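Local structure of isoprenyl transferase (Helicobacter pylori, 2D2R) at residues A[115-118]-A[119-123]. The protein probably condenses isopentenyl diphosphate with allylic pyrophosphates, with the help of magnesium, to build the long prenyl chain of undecaprenyl pyrophosphate. Residues are numbered along the deposited sequence; the frame is centred on the assembly and turned at random.
Sequences SKEL and RDTIL
Ser115 O receives Arg119 N at 2.9 Å in the opening bond of helix 116-129, the N-H...O angle a nearly straight 173°. Three residues on, Leu118 O takes up Ile122 N at 2.7 Å. Between them Glu117 O accepts twice from one residue: Thr121 N at 2.9 Å and, more loosely, Thr121 OG1 at 3.3 Å, the two donors arriving from opposite faces of the carbonyl plane. The threonine hydroxyl can fold back in this way because OG1 stands beside its own backbone N (chi1 -62°). Ser115 is the N-cap: its OG accepts from Leu118 N at 2.9 Å, satisfying an amide of the first turn. The turn belongs to the helix that crosses over between strands 104-108 and 136-140 in a beta-alpha-beta unit of the parallel sheet, and it lies away from the substrate and magnesium sites. Along its apolar side, Leu118 CG meets Ile122 CD1 at 3.6 Å, the two side chains crossing at a slant. Leu118 also packs on Met84 of helix 80-100, while Ile122 rests on Leu111, Phe114 and Leu141; both are buried. On the flank toward helix 80-100, Glu117 OE2 makes a salt bridge with Lys88, a residue that the Thr121 side chain also touches. Lys116 and Arg119 run side by side in the same direction, and Lys116 NZ is modelled at the guanidinium edge, near its plane. The approach to Arg119 NH2 is implausibly close for two donors of like charge, making the placement of these ends doubtful. Arg119 NH1 has a weak hydrogen bond to the carbonyl of Glu112 in the preceding loop.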
# COMPACT_ATOMS: atom_id res chain seq x y z
N SER A 115 -6.74 -7.49 26.74
CA SER A 115 -7.06 -8.01 28.07
C SER A 115 -7.33 -9.50 27.82
O SER A 115 -7.94 -9.86 26.79
CB SER A 115 -8.34 -7.39 28.59
OG SER A 115 -9.46 -8.07 28.05
N LYS A 116 -6.90 -10.35 28.75
CA LYS A 116 -7.10 -11.80 28.63
C LYS A 116 -8.55 -12.11 28.29
O LYS A 116 -8.84 -13.05 27.55
CB LYS A 116 -6.73 -12.51 29.95
CG LYS A 116 -5.26 -12.49 30.25
CD LYS A 116 -4.46 -12.96 29.02
CE LYS A 116 -2.93 -12.87 29.22
NZ LYS A 116 -2.45 -11.48 29.46
N GLU A 117 -9.46 -11.30 28.82
CA GLU A 117 -10.87 -11.55 28.58
C GLU A 117 -11.21 -11.34 27.10
O GLU A 117 -11.91 -12.16 26.49
CB GLU A 117 -11.70 -10.64 29.49
CG GLU A 117 -13.21 -10.68 29.25
CD GLU A 117 -13.85 -12.05 29.45
OE1 GLU A 117 -13.64 -12.66 30.53
OE2 GLU A 117 -14.59 -12.52 28.55
N LEU A 118 -10.71 -10.25 26.51
CA LEU A 118 -11.00 -9.98 25.11
C LEU A 118 -10.31 -11.01 24.23
O LEU A 118 -10.93 -11.59 23.34
CB LEU A 118 -10.53 -8.59 24.73
CG LEU A 118 -10.68 -8.27 23.24
CD1 LEU A 118 -12.14 -8.46 22.79
CD2 LEU A 118 -10.21 -6.84 23.01
N ARG A 119 -9.03 -11.24 24.50
CA ARG A 119 -8.24 -12.21 23.73
C ARG A 119 -8.92 -13.57 23.84
O ARG A 119 -8.93 -14.38 22.90
CB ARG A 119 -6.82 -12.25 24.28
CG ARG A 119 -5.81 -12.92 23.39
CD ARG A 119 -4.42 -12.43 23.75
NE ARG A 119 -4.33 -12.12 25.17
CZ ARG A 119 -3.37 -11.39 25.72
NH1 ARG A 119 -2.39 -10.89 24.97
NH2 ARG A 119 -3.40 -11.14 27.02
N ASP A 120 -9.55 -13.79 24.98
CA ASP A 120 -10.28 -15.03 25.24
C ASP A 120 -11.54 -15.13 24.37
O ASP A 120 -11.81 -16.17 23.74
CB ASP A 120 -10.65 -15.09 26.74
CG ASP A 120 -10.98 -16.49 27.20
OD1 ASP A 120 -12.06 -17.01 26.82
OD2 ASP A 120 -10.16 -17.09 27.93
N THR A 121 -12.32 -14.05 24.32
CA THR A 121 -13.51 -14.10 23.51
C THR A 121 -13.14 -14.13 22.05
O THR A 121 -13.81 -14.77 21.24
CB THR A 121 -14.38 -12.90 23.76
OG1 THR A 121 -14.78 -12.91 25.14
CG2 THR A 121 -15.59 -12.91 22.85
N ILE A 122 -12.06 -13.43 21.71
CA ILE A 122 -11.65 -13.43 20.31
C ILE A 122 -11.34 -14.87 19.88
O ILE A 122 -11.99 -15.44 18.98
CB ILE A 122 -10.43 -12.51 20.13
CG1 ILE A 122 -10.91 -11.05 20.16
CG2 ILE A 122 -9.68 -12.89 18.84
CD1 ILE A 122 -9.75 -10.02 20.18
N LEU A 123 -10.37 -15.47 20.55
CA LEU A 123 -9.98 -16.83 20.23
C LEU A 123 -11.18 -17.78 20.19
O LEU A 123 -11.25 -18.68 19.36
CB LEU A 123 -8.95 -17.34 21.25
CG LEU A 123 -7.62 -16.59 21.45
CD1 LEU A 123 -6.76 -17.38 22.41
CD2 LEU A 123 -6.87 -16.43 20.15